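Long-range contacts in CalsepRRP (Calystegia sepium, PDB 1JY5), which is an RNase-related protein of the ribonuclease T2 family that may bind and cleave RNA as its relatives do: residues L12-T17 with S203-N208; C26-C31 with W79-C84; T38-K43 with N131-L136; A61-N66 with D97-W102. All blocks are in the same frame, centred on the assembly; numbering follows the deposited sequence.

Interaction 1 (L12-T17 with S203-N208); sequences LTWSGT and SLPIKN
The six-membered ring of Trp-14 is overlapped by Leu-204, whose CD2 stands 3.9 Å from the ring centroid and only 9° off the ring normal, a CH-pi contact centred on one face. This contact holds the chain's C-terminal tail against the place where a sheet strand of the RNase T2 fold, residues 7-14, gives way to the short helix 15-18. The indole is aimed at the tail because CG lies anti to the backbone N of Trp-14. Leu-204 crosses it at about a right angle and also brings CB to within 3.5 Å of Trp-14 CZ2. At the pyrrole edge, NE1 of Trp-14 donates to Pro-205 O over 2.8 Å (N-H...O 152°). The donor lies in the carbonyl plane, on a lone pair, although the oxygen is somewhat tilted from the indole plane. The same oxygen receives a nearly straight CA-H...O contact from Gly-16, CA to Pro-205 O being 3.2 Å. That approach depends on the missing side chain, since a CB built on Gly-16 would fall 1.7 Å from Pro-205 O, a plain clash. One N-H hydrogen bond and one CA-H...O contact thus meet at the Pro-205 carbonyl oxygen. Further along the tail, the aliphatic part of Lys-207 runs beside Ser-15, with CG 3.8 Å from Ser-15 OG; that hydroxyl is hydrogen-bonded with Gly-39 N, while Lys-207 NZ reaches Val-36 O. On the proline ring, Pro-205 CG rests 3.3 Å from Thr-17 OG1, a hydroxyl already hydrogen-bonded to Val-175 O of strand 174-182.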
loop_
_atom_site.group_PDB
_atom_site.type_symbol
_atom_site.label_atom_id
_atom_site.label_comp_id
_atom_site.label_asym_id
_atom_site.label_seq_id
_atom_site.Cartn_x
_atom_site.Cartn_y
_atom_site.Cartn_z
ATOM N N LEU A 12 0.046 -1.262 -2.021
ATOM C CA LEU A 12 1.219 -0.455 -2.339
ATOM C C LEU A 12 0.879 0.537 -3.449
ATOM O O LEU A 12 0.145 0.213 -4.381
ATOM C CB LEU A 12 2.365 -1.367 -2.784
ATOM C CG LEU A 12 2.735 -2.485 -1.798
ATOM C CD1 LEU A 12 3.788 -3.392 -2.415
ATOM C CD2 LEU A 12 3.241 -1.876 -0.494
ATOM N N THR A 13 1.425 1.741 -3.349
ATOM C CA THR A 13 1.163 2.781 -4.332
ATOM C C THR A 13 2.376 3.032 -5.218
ATOM O O THR A 13 3.500 3.128 -4.723
ATOM C CB THR A 13 0.806 4.106 -3.635
ATOM O OG1 THR A 13 -0.308 3.898 -2.759
ATOM C CG2 THR A 13 0.455 5.173 -4.657
ATOM N N TRP A 14 2.155 3.132 -6.524
ATOM C CA TRP A 14 3.257 3.417 -7.438
ATOM C C TRP A 14 3.403 4.938 -7.408
ATOM O O TRP A 14 2.552 5.668 -7.917
ATOM C CB TRP A 14 2.935 2.920 -8.849
ATOM C CG TRP A 14 4.063 3.163 -9.819
ATOM C CD1 TRP A 14 4.143 4.154 -10.758
ATOM C CD2 TRP A 14 5.295 2.430 -9.905
ATOM N NE1 TRP A 14 5.348 4.083 -11.425
ATOM C CE2 TRP A 14 6.074 3.037 -10.920
ATOM C CE3 TRP A 14 5.817 1.323 -9.223
ATOM C CZ2 TRP A 14 7.346 2.570 -11.268
ATOM C CZ3 TRP A 14 7.083 0.858 -9.568
ATOM C CH2 TRP A 14 7.834 1.485 -10.584
ATOM N N SER A 15 4.487 5.409 -6.796
ATOM C CA SER A 15 4.726 6.842 -6.641
ATOM C C SER A 15 4.651 7.650 -7.934
ATOM O O SER A 15 4.163 8.785 -7.937
ATOM C CB SER A 15 6.085 7.084 -5.970
ATOM O OG SER A 15 7.158 6.782 -6.844
ATOM N N GLY A 16 5.130 7.064 -9.025
ATOM C CA GLY A 16 5.121 7.754 -10.305
ATOM C C GLY A 16 3.730 8.078 -10.818
ATOM O O GLY A 16 3.516 9.110 -11.451
ATOM N N THR A 17 2.772 7.206 -10.536
ATOM C CA THR A 17 1.408 7.417 -11.000
ATOM C C THR A 17 0.659 8.412 -10.118
ATOM O O THR A 17 -0.345 9.003 -10.528
ATOM C CB THR A 17 0.651 6.082 -11.034
ATOM O OG1 THR A 17 1.321 5.192 -11.932
ATOM C CG2 THR A 17 -0.783 6.275 -11.493
ATOM N N SER A 203 1.563 1.277 -17.878
ATOM C CA SER A 203 2.867 1.908 -17.724
ATOM C C SER A 203 3.264 2.102 -16.269
ATOM O O SER A 203 2.426 2.053 -15.372
ATOM C CB SER A 203 2.871 3.266 -18.428
ATOM O OG SER A 203 1.898 4.125 -17.858
ATOM N N LEU A 204 4.556 2.314 -16.049
ATOM C CA LEU A 204 5.086 2.556 -14.712
ATOM C C LEU A 204 5.816 3.895 -14.781
ATOM O O LEU A 204 7.041 3.957 -14.700
ATOM C CB LEU A 204 6.048 1.436 -14.309
ATOM C CG LEU A 204 5.426 0.038 -14.180
ATOM C CD1 LEU A 204 6.524 -1.018 -14.091
ATOM C CD2 LEU A 204 4.525 -0.010 -12.946
ATOM N N PRO A 205 5.055 4.991 -14.926
ATOM C CA PRO A 205 5.592 6.352 -15.018
ATOM C C PRO A 205 6.537 6.760 -13.898
ATOM O O PRO A 205 6.456 6.256 -12.776
ATOM C CB PRO A 205 4.333 7.218 -15.057
ATOM C CG PRO A 205 3.349 6.413 -14.254
ATOM C CD PRO A 205 3.588 5.024 -14.791
ATOM N N ILE A 206 7.437 7.685 -14.225
ATOM C CA ILE A 206 8.420 8.210 -13.284
ATOM C C ILE A 206 7.834 9.476 -12.662
ATOM O O ILE A 206 6.978 10.128 -13.265
ATOM C CB ILE A 206 9.741 8.557 -14.020
ATOM C CG1 ILE A 206 10.260 7.318 -14.755
ATOM C CG2 ILE A 206 10.787 9.059 -13.031
ATOM C CD1 ILE A 206 11.447 7.587 -15.665
ATOM N N LYS A 207 8.280 9.820 -11.458
ATOM C CA LYS A 207 7.781 11.021 -10.793
ATOM C C LYS A 207 8.149 12.279 -11.569
ATOM O O LYS A 207 8.894 12.221 -12.547
ATOM C CB LYS A 207 8.335 11.128 -9.367
ATOM C CG LYS A 207 7.663 10.209 -8.367
ATOM C CD LYS A 207 8.017 10.581 -6.933
ATOM C CE LYS A 207 9.447 10.210 -6.567
ATOM N NZ LYS A 207 10.469 11.026 -7.254
ATOM N N ASN A 208 7.621 13.415 -11.124
ATOM C CA ASN A 208 7.884 14.701 -11.765
ATOM C C ASN A 208 7.460 14.669 -13.232
ATOM O O ASN A 208 8.263 15.105 -14.085
ATOM C CB ASN A 208 9.374 15.046 -11.669
ATOM C CG ASN A 208 9.921 14.897 -10.259
ATOM O OD1 ASN A 208 9.456 15.552 -9.325
ATOM N ND2 ASN A 208 10.917 14.029 -10.100
#

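Interaction 2 (C26-C31 with W79-C84)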
loop_
_atom_site.group_PDB
_atom_site.type_symbol
_atom_site.label_atom_id
_atom_site.label_comp_id
_atom_site.label_asym_id
_atom_site.label_seq_id
_atom_site.Cartn_x
_atom_site.Cartn_y
_atom_site.Cartn_z
ATOM N N CYS A 26 3.631 21.061 -0.849
ATOM C CA CYS A 26 3.749 21.166 0.603
ATOM C C CYS A 26 4.754 20.121 1.091
ATOM O O CYS A 26 4.999 19.125 0.412
ATOM C CB CYS A 26 2.382 20.917 1.250
ATOM S SG CYS A 26 1.718 19.293 0.787
ATOM N N PRO A 27 5.348 20.335 2.276
ATOM C CA PRO A 27 6.328 19.397 2.836
ATOM C C PRO A 27 5.788 17.978 2.976
ATOM O O PRO A 27 6.538 17.004 2.901
ATOM C CB PRO A 27 6.663 20.017 4.192
ATOM C CG PRO A 27 6.490 21.483 3.938
ATOM C CD PRO A 27 5.199 21.510 3.151
ATOM N N THR A 28 4.480 17.873 3.186
ATOM C CA THR A 28 3.823 16.585 3.340
ATOM C C THR A 28 3.803 15.814 2.021
ATOM O O THR A 28 3.899 14.588 2.011
ATOM C CB THR A 28 2.366 16.761 3.829
ATOM O OG1 THR A 28 2.365 17.447 5.087
ATOM C CG2 THR A 28 1.687 15.413 3.999
ATOM N N ASN A 29 3.685 16.537 0.911
ATOM C CA ASN A 29 3.639 15.911 -0.406
ATOM C C ASN A 29 4.997 15.352 -0.816
ATOM O O ASN A 29 5.980 16.088 -0.910
ATOM C CB ASN A 29 3.170 16.918 -1.454
ATOM C CG ASN A 29 2.644 16.245 -2.704
ATOM O OD1 ASN A 29 3.211 15.258 -3.174
ATOM N ND2 ASN A 29 1.561 16.781 -3.252
ATOM N N ALA A 30 5.052 14.053 -1.080
ATOM C CA ALA A 30 6.308 13.421 -1.466
ATOM C C ALA A 30 6.646 13.584 -2.948
ATOM O O ALA A 30 7.721 13.182 -3.383
ATOM C CB ALA A 30 6.278 11.935 -1.102
ATOM N N CYS A 31 5.734 14.163 -3.723
ATOM C CA CYS A 31 5.978 14.351 -5.150
ATOM C C CYS A 31 7.130 15.306 -5.463
ATOM O O CYS A 31 7.674 15.285 -6.565
ATOM C CB CYS A 31 4.713 14.852 -5.850
ATOM S SG CYS A 31 3.372 13.631 -5.986
ATOM N N TRP A 79 6.145 5.340 3.581
ATOM C CA TRP A 79 4.699 5.455 3.745
ATOM C C TRP A 79 4.313 6.936 3.616
ATOM O O TRP A 79 3.577 7.468 4.442
ATOM C CB TRP A 79 4.270 4.933 5.119
ATOM C CG TRP A 79 2.809 4.581 5.206
ATOM C CD1 TRP A 79 1.773 5.220 4.593
ATOM C CD2 TRP A 79 2.229 3.514 5.962
ATOM N NE1 TRP A 79 0.582 4.615 4.915
ATOM C CE2 TRP A 79 0.832 3.564 5.756
ATOM C CE3 TRP A 79 2.755 2.517 6.793
ATOM C CZ2 TRP A 79 -0.050 2.656 6.355
ATOM C CZ3 TRP A 79 1.880 1.615 7.389
ATOM C CH2 TRP A 79 0.491 1.692 7.164
ATOM N N PRO A 80 4.809 7.622 2.575
ATOM C CA PRO A 80 4.476 9.043 2.406
ATOM C C PRO A 80 3.085 9.298 1.833
ATOM O O PRO A 80 2.410 8.386 1.363
ATOM C CB PRO A 80 5.545 9.549 1.433
ATOM C CG PRO A 80 6.595 8.472 1.420
ATOM C CD PRO A 80 5.812 7.210 1.580
ATOM N N SER A 81 2.684 10.563 1.868
ATOM C CA SER A 81 1.415 11.003 1.315
ATOM C C SER A 81 1.772 11.696 -0.006
ATOM O O SER A 81 2.857 12.272 -0.125
ATOM C CB SER A 81 0.749 11.999 2.267
ATOM O OG SER A 81 -0.489 12.447 1.754
ATOM N N TYR A 82 0.888 11.631 -1.000
ATOM C CA TYR A 82 1.153 12.275 -2.289
ATOM C C TYR A 82 0.139 13.374 -2.606
ATOM O O TYR A 82 -0.280 13.532 -3.755
ATOM C CB TYR A 82 1.149 11.248 -3.433
ATOM C CG TYR A 82 2.230 10.198 -3.333
ATOM C CD1 TYR A 82 1.978 8.971 -2.724
ATOM C CD2 TYR A 82 3.519 10.449 -3.806
ATOM C CE1 TYR A 82 2.981 8.018 -2.583
ATOM C CE2 TYR A 82 4.534 9.501 -3.667
ATOM C CZ TYR A 82 4.254 8.285 -3.051
ATOM O OH TYR A 82 5.253 7.350 -2.886
ATOM N N SER A 83 -0.241 14.137 -1.584
ATOM C CA SER A 83 -1.210 15.215 -1.743
ATOM C C SER A 83 -1.104 16.171 -0.554
ATOM O O SER A 83 -0.561 15.807 0.490
ATOM C CB SER A 83 -2.623 14.628 -1.816
ATOM O OG SER A 83 -3.568 15.603 -2.224
ATOM N N CYS A 84 -1.615 17.392 -0.716
ATOM C CA CYS A 84 -1.571 18.384 0.355
ATOM C C CYS A 84 -2.893 18.549 1.097
ATOM O O CYS A 84 -2.906 18.825 2.298
ATOM C CB CYS A 84 -1.102 19.740 -0.192
ATOM S SG CYS A 84 0.583 19.634 -0.861
HETATM O O HOH W 1 4.170 12.464 3.523
#
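Asn-29 lies along the 79-84 backbone. Its CB packs 3.8 Å from Cys-84 SG, and CG, anti to the backbone N (chi1 -160°), comes over Ser-83 N. At the amide end the two branches part: ND2 comes within 3.5 Å of Ser-83 CA, whereas OD1 faces Tyr-82 C at 3.6 Å. OD1 also accepts from Cys-31 N at 2.8 Å, closing an Asx turn that starts on the last residue of the type I turn 26-29. An alanine here would remove the amide, so Cys-31 N would probably lose its acceptor and the loop be less firmly set against Tyr-82 and Ser-83. Both segments are loops of the RNase T2 fold, and the Cys-26 to Cys-84 disulfide (SG to SG 2.0 Å, chi3 -98°) ties them covalently; Cys-31 is itself bonded to Cys-19. One direct backbone bond joins them, Ala-30 N to Ser-81 O at 3.0 Å and fairly straight (157°). Nearby, a water donates to Thr-28 O and accepts from Ser-81 N, bridging the same two segments. Ala-30 CB touches both Pro-80 CB (3.6 Å) and Tyr-82 CE2, while Cys-31 SG meets the edge of the tyrosine ring, 3.9 Å from CD2.

Interaction 3 (T38-K43 with N131-L136)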
loop_
_atom_site.group_PDB
_atom_site.type_symbol
_atom_site.label_atom_id
_atom_site.label_comp_id
_atom_site.label_asym_id
_atom_site.label_seq_id
_atom_site.Cartn_x
_atom_site.Cartn_y
_atom_site.Cartn_z
ATOM N N THR A 38 11.598 6.520 -8.213
ATOM C CA THR A 38 10.214 6.130 -8.396
ATOM C C THR A 38 10.055 4.657 -8.034
ATOM O O THR A 38 10.914 3.837 -8.347
ATOM C CB THR A 38 9.787 6.366 -9.851
ATOM O OG1 THR A 38 9.970 7.750 -10.175
ATOM C CG2 THR A 38 8.325 5.992 -10.051
ATOM N N GLY A 39 8.957 4.323 -7.360
ATOM C CA GLY A 39 8.728 2.943 -6.971
ATOM C C GLY A 39 7.511 2.801 -6.082
ATOM O O GLY A 39 6.758 3.756 -5.895
ATOM N N PHE A 40 7.307 1.609 -5.527
ATOM C CA PHE A 40 6.156 1.384 -4.657
ATOM C C PHE A 40 6.386 1.842 -3.227
ATOM O O PHE A 40 7.451 1.608 -2.661
ATOM C CB PHE A 40 5.781 -0.106 -4.609
ATOM C CG PHE A 40 5.084 -0.603 -5.837
ATOM C CD1 PHE A 40 5.757 -1.396 -6.762
ATOM C CD2 PHE A 40 3.753 -0.276 -6.071
ATOM C CE1 PHE A 40 5.113 -1.860 -7.907
ATOM C CE2 PHE A 40 3.098 -0.733 -7.213
ATOM C CZ PHE A 40 3.781 -1.528 -8.133
ATOM N N THR A 41 5.388 2.508 -2.656
ATOM C CA THR A 41 5.439 2.925 -1.259
ATOM C C THR A 41 4.158 2.383 -0.635
ATOM O O THR A 41 3.238 1.960 -1.340
ATOM C CB THR A 41 5.488 4.474 -1.058
ATOM O OG1 THR A 41 4.363 5.086 -1.699
ATOM C CG2 THR A 41 6.786 5.047 -1.607
ATOM N N ILE A 42 4.092 2.393 0.688
ATOM C CA ILE A 42 2.922 1.860 1.374
ATOM C C ILE A 42 1.675 2.729 1.305
ATOM O O ILE A 42 1.705 3.920 1.613
ATOM C CB ILE A 42 3.226 1.592 2.870
ATOM C CG1 ILE A 42 4.418 0.631 2.993
ATOM C CG2 ILE A 42 2.001 0.974 3.543
ATOM C CD1 ILE A 42 4.964 0.503 4.407
ATOM N N LYS A 43 0.582 2.121 0.869
ATOM C CA LYS A 43 -0.698 2.801 0.845
ATOM C C LYS A 43 -1.288 2.439 2.214
ATOM O O LYS A 43 -1.702 3.314 2.987
ATOM C CB LYS A 43 -1.580 2.260 -0.277
ATOM C CG LYS A 43 -3.011 2.754 -0.232
ATOM C CD LYS A 43 -3.086 4.265 -0.317
ATOM C CE LYS A 43 -4.528 4.707 -0.209
ATOM N NZ LYS A 43 -4.672 6.183 -0.249
ATOM N N ASN A 131 9.896 -6.858 -1.568
ATOM C CA ASN A 131 10.128 -5.674 -2.380
ATOM C C ASN A 131 9.554 -5.888 -3.771
ATOM O O ASN A 131 10.197 -6.487 -4.636
ATOM C CB ASN A 131 11.624 -5.394 -2.485
ATOM C CG ASN A 131 11.913 -4.041 -3.095
ATOM O OD1 ASN A 131 11.161 -3.555 -3.941
ATOM N ND2 ASN A 131 13.012 -3.431 -2.679
ATOM N N ILE A 132 8.343 -5.398 -3.986
ATOM C CA ILE A 132 7.695 -5.558 -5.274
ATOM C C ILE A 132 8.418 -4.773 -6.361
ATOM O O ILE A 132 8.472 -5.206 -7.511
ATOM C CB ILE A 132 6.230 -5.114 -5.199
ATOM C CG1 ILE A 132 5.533 -5.856 -4.051
ATOM C CG2 ILE A 132 5.528 -5.398 -6.517
ATOM C CD1 ILE A 132 5.649 -7.384 -4.142
ATOM N N SER A 133 8.981 -3.625 -5.998
ATOM C CA SER A 133 9.706 -2.799 -6.960
ATOM C C SER A 133 10.915 -3.559 -7.507
ATOM O O SER A 133 11.235 -3.457 -8.690
ATOM C CB SER A 133 10.164 -1.495 -6.301
ATOM O OG SER A 133 9.053 -0.729 -5.866
ATOM N N GLU A 134 11.572 -4.325 -6.637
ATOM C CA GLU A 134 12.742 -5.114 -7.015
ATOM C C GLU A 134 12.339 -6.303 -7.882
ATOM O O GLU A 134 13.048 -6.673 -8.819
ATOM C CB GLU A 134 13.474 -5.618 -5.763
ATOM C CG GLU A 134 14.688 -6.500 -6.060
ATOM C CD GLU A 134 15.344 -7.061 -4.806
ATOM O OE1 GLU A 134 15.754 -6.262 -3.937
ATOM O OE2 GLU A 134 15.454 -8.302 -4.690
ATOM N N ILE A 135 11.201 -6.908 -7.564
ATOM C CA ILE A 135 10.721 -8.048 -8.333
ATOM C C ILE A 135 10.424 -7.625 -9.770
ATOM O O ILE A 135 10.764 -8.332 -10.720
ATOM C CB ILE A 135 9.449 -8.650 -7.709
ATOM C CG1 ILE A 135 9.806 -9.363 -6.399
ATOM C CG2 ILE A 135 8.789 -9.616 -8.689
ATOM C CD1 ILE A 135 8.608 -9.898 -5.635
ATOM N N LEU A 136 9.793 -6.468 -9.929
ATOM C CA LEU A 136 9.474 -5.979 -11.264
ATOM C C LEU A 136 10.736 -5.579 -12.027
ATOM O O LEU A 136 10.895 -5.934 -13.193
ATOM C CB LEU A 136 8.514 -4.787 -11.190
ATOM C CG LEU A 136 7.090 -5.076 -10.708
ATOM C CD1 LEU A 136 6.253 -3.816 -10.863
ATOM C CD2 LEU A 136 6.478 -6.222 -11.512
#
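Phe-40 CG (chi1 -75°) and Ser-133 OG (chi1 -62°) both lie anti to the carbonyl carbon of their own residue, which stands the phenyl ring up beside helix 132-137 and points the serine hydroxyl back at the strand. The hydroxyl oxygen therefore accepts from Phe-40 N over 2.9 Å, with an almost linear N-H...O angle of 172°. The same Ser-133 OG lies at the ring edge, 3.5 Å from Phe-40 CD1, and 3.8 Å from Gly-39 CA. Farther out, CE1 of the ring is met by two helix side chains. Leu-136 CD1 reaches it in the ring plane at 3.7 Å, its side chain crossing the phenylalanine at about a right angle, and Ile-132 CG2 approaches CE1 obliquely at 3.8 Å. Behind this first turn, Asn-131 OD1 accepts from Glu-134 N (2.8 Å), the donor standing above the amide plane. The axes of strand 40-43 and helix 132-136 come no nearer than 9.5 Å, a gap spanned largely by the Phe-40 ring, which also meets Trp-14 edge-to-face. An N-capped helix thus lies against the strand start through its first turn and Leu-136 of the next, a helix-on-sheet packing within the alpha-plus-beta RNase T2 fold.

Interaction 4 (A61-N66 with D97-W102); sequences AKYDQN and DLAYEW. Unlike the reference sequence in segment 61-66: Gln-65 (reference Glu).
Tyr-63 lays one ring face on helix 97-106, and this is the tight part of the contact. Ala-99 CB sits over that face, 3.9 Å from the ring centroid and 26° off the normal, and comes as close as 3.5 Å to CD2 of Tyr-63. CG anti to the backbone N (chi1 179°) carries the ring across Ala-99 and its phenol end to Leu-98, where Leu-98 CD1 is 3.6 Å from Tyr-63 OH. Next to this, Trp-102 NE1 donates to Ala-61 O at 2.8 Å (N-H...O 154°); the oxygen lies in the indole plane and is met nearly along the C=O axis. Trp-102 CD1 also packs 3.9 Å from Tyr-63 CB, joining the polar anchor to the aromatic one. With an alanine in place of Tyr-63, the ring over Ala-99 and Leu-98 would be gone, and a gap would probably open along the helix, leaving the Ala-61 to Trp-102 bond as the main direct tie between these two segments. The outer side is looser. Lys-62 has its CB pointing away from the helix, and beyond it Asp-64 folds the loop on itself: OD2 accepts from Asn-66 N at 2.9 Å, an Asx turn, and from Asn-66 ND2. Inward, Leu-98 and Trp-102 lean on Phe-120 of helix 116-129, Gln-116 touches Tyr-63 and Trp-102, and Ala-99 borders Asp-94 of strand 92-94.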
loop_
_atom_site.group_PDB
_atom_site.type_symbol
_atom_site.label_atom_id
_atom_site.label_comp_id
_atom_site.label_asym_id
_atom_site.label_seq_id
_atom_site.Cartn_x
_atom_site.Cartn_y
_atom_site.Cartn_z
ATOM N N ALA A 61 -6.930 2.678 20.672
ATOM C CA ALA A 61 -6.348 3.937 21.108
ATOM C C ALA A 61 -6.288 4.905 19.935
ATOM O O ALA A 61 -6.129 4.495 18.785
ATOM C CB ALA A 61 -4.939 3.696 21.669
ATOM N N LYS A 62 -6.423 6.193 20.221
ATOM C CA LYS A 62 -6.365 7.198 19.169
ATOM C C LYS A 62 -4.938 7.276 18.628
ATOM O O LYS A 62 -3.985 6.872 19.300
ATOM C CB LYS A 62 -6.798 8.562 19.721
ATOM C CG LYS A 62 -5.950 9.044 20.881
ATOM C CD LYS A 62 -6.643 10.136 21.690
ATOM C CE LYS A 62 -5.768 10.584 22.863
ATOM N NZ LYS A 62 -5.302 9.439 23.704
ATOM N N TYR A 63 -4.794 7.791 17.412
ATOM C CA TYR A 63 -3.480 7.925 16.795
ATOM C C TYR A 63 -2.546 8.693 17.720
ATOM O O TYR A 63 -2.879 9.790 18.163
ATOM C CB TYR A 63 -3.581 8.683 15.476
ATOM C CG TYR A 63 -2.236 8.875 14.820
ATOM C CD1 TYR A 63 -1.500 7.773 14.382
ATOM C CD2 TYR A 63 -1.689 10.153 14.646
ATOM C CE1 TYR A 63 -0.256 7.929 13.786
ATOM C CE2 TYR A 63 -0.437 10.326 14.048
ATOM C CZ TYR A 63 0.271 9.205 13.619
ATOM O OH TYR A 63 1.496 9.345 13.009
ATOM N N ASP A 64 -1.378 8.129 18.005
ATOM C CA ASP A 64 -0.412 8.786 18.884
ATOM C C ASP A 64 0.984 8.727 18.269
ATOM O O ASP A 64 1.690 7.726 18.404
ATOM C CB ASP A 64 -0.418 8.112 20.262
ATOM C CG ASP A 64 0.621 8.694 21.210
ATOM O OD1 ASP A 64 0.799 8.123 22.303
ATOM O OD2 ASP A 64 1.252 9.718 20.871
ATOM N N GLN A 65 1.377 9.804 17.592
ATOM C CA GLN A 65 2.688 9.863 16.950
ATOM C C GLN A 65 3.835 9.477 17.875
ATOM O O GLN A 65 4.877 9.007 17.410
ATOM C CB GLN A 65 2.939 11.261 16.363
ATOM C CG GLN A 65 2.925 12.411 17.369
ATOM C CD GLN A 65 4.269 12.626 18.060
ATOM O OE1 GLN A 65 5.306 12.142 17.601
ATOM N NE2 GLN A 65 4.253 13.374 19.162
ATOM N N ASN A 66 3.660 9.663 19.180
ATOM C CA ASN A 66 4.724 9.309 20.121
ATOM C C ASN A 66 5.009 7.817 20.077
ATOM O O ASN A 66 6.156 7.388 20.192
ATOM C CB ASN A 66 4.335 9.697 21.543
ATOM C CG ASN A 66 4.361 11.189 21.755
ATOM O OD1 ASN A 66 5.430 11.800 21.802
ATOM N ND2 ASN A 66 3.186 11.791 21.868
ATOM N N ASP A 97 -1.502 10.792 6.563
ATOM C CA ASP A 97 -1.928 9.524 6.004
ATOM C C ASP A 97 -1.814 8.427 7.060
ATOM O O ASP A 97 -2.585 7.471 7.050
ATOM C CB ASP A 97 -1.106 9.185 4.745
ATOM C CG ASP A 97 0.385 8.987 5.023
ATOM O OD1 ASP A 97 0.909 9.482 6.044
ATOM O OD2 ASP A 97 1.048 8.347 4.187
ATOM N N LEU A 98 -0.872 8.583 7.985
ATOM C CA LEU A 98 -0.686 7.603 9.050
ATOM C C LEU A 98 -1.882 7.627 10.006
ATOM O O LEU A 98 -2.409 6.578 10.368
ATOM C CB LEU A 98 0.601 7.895 9.833
ATOM C CG LEU A 98 1.893 8.056 9.019
ATOM C CD1 LEU A 98 3.073 8.314 9.961
ATOM C CD2 LEU A 98 2.149 6.793 8.189
ATOM N N ALA A 99 -2.305 8.820 10.418
ATOM C CA ALA A 99 -3.441 8.941 11.324
ATOM C C ALA A 99 -4.692 8.395 10.634
ATOM O O ALA A 99 -5.547 7.763 11.266
ATOM C CB ALA A 99 -3.651 10.401 11.726
ATOM N N TYR A 100 -4.779 8.630 9.329
ATOM C CA TYR A 100 -5.911 8.164 8.521
ATOM C C TYR A 100 -5.992 6.627 8.474
ATOM O O TYR A 100 -7.042 6.041 8.751
ATOM C CB TYR A 100 -5.788 8.721 7.094
ATOM C CG TYR A 100 -6.790 8.170 6.099
ATOM C CD1 TYR A 100 -8.009 8.801 5.876
ATOM C CD2 TYR A 100 -6.503 7.025 5.368
ATOM C CE1 TYR A 100 -8.916 8.306 4.941
ATOM C CE2 TYR A 100 -7.400 6.518 4.436
ATOM C CZ TYR A 100 -8.601 7.158 4.223
ATOM O OH TYR A 100 -9.479 6.649 3.280
ATOM N N GLU A 101 -4.881 5.983 8.120
ATOM C CA GLU A 101 -4.833 4.528 8.029
ATOM C C GLU A 101 -4.979 3.861 9.394
ATOM O O GLU A 101 -5.567 2.787 9.505
ATOM C CB GLU A 101 -3.526 4.081 7.362
ATOM C CG GLU A 101 -3.409 4.494 5.896
ATOM C CD GLU A 101 -4.443 3.816 5.007
ATOM O OE1 GLU A 101 -4.816 4.397 3.964
ATOM O OE2 GLU A 101 -4.877 2.691 5.338
ATOM N N TRP A 102 -4.438 4.485 10.434
ATOM C CA TRP A 102 -4.558 3.906 11.763
ATOM C C TRP A 102 -6.019 3.904 12.202
ATOM O O TRP A 102 -6.556 2.876 12.597
ATOM C CB TRP A 102 -3.759 4.693 12.796
ATOM C CG TRP A 102 -4.156 4.278 14.167
ATOM C CD1 TRP A 102 -4.875 5.004 15.070
ATOM C CD2 TRP A 102 -3.950 2.990 14.756
ATOM N NE1 TRP A 102 -5.135 4.243 16.187
ATOM C CE2 TRP A 102 -4.578 3.002 16.018
ATOM C CE3 TRP A 102 -3.299 1.821 14.334
ATOM C CZ2 TRP A 102 -4.572 1.892 16.870
ATOM C CZ3 TRP A 102 -3.294 0.713 15.182
ATOM C CH2 TRP A 102 -3.930 0.761 16.438
#

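Interactions 1 and 3, with centres about 10 Å apart, share one antiparallel sheet: strands 7-14 and 40-48 are neighbours in it, joined by Thr-13 N to Thr-41 O at 2.7 Å. Interaction 2 lies about 14 Å from interaction 1 and 17 Å from interaction 3 (centre to centre), yet touches both through Tyr-82. Its other end, at Trp-79, packs on Leu-98 of interaction 4, about 16 Å away. Interactions 1 and 4 are the most distant, 25 Å between centres, and do not touch. Along the chain, interaction 1 spans all the others, bringing the C-terminal tail back to the first strand, while interaction 2 alternates with 3 and 4, interlocking sheet, loops and helices.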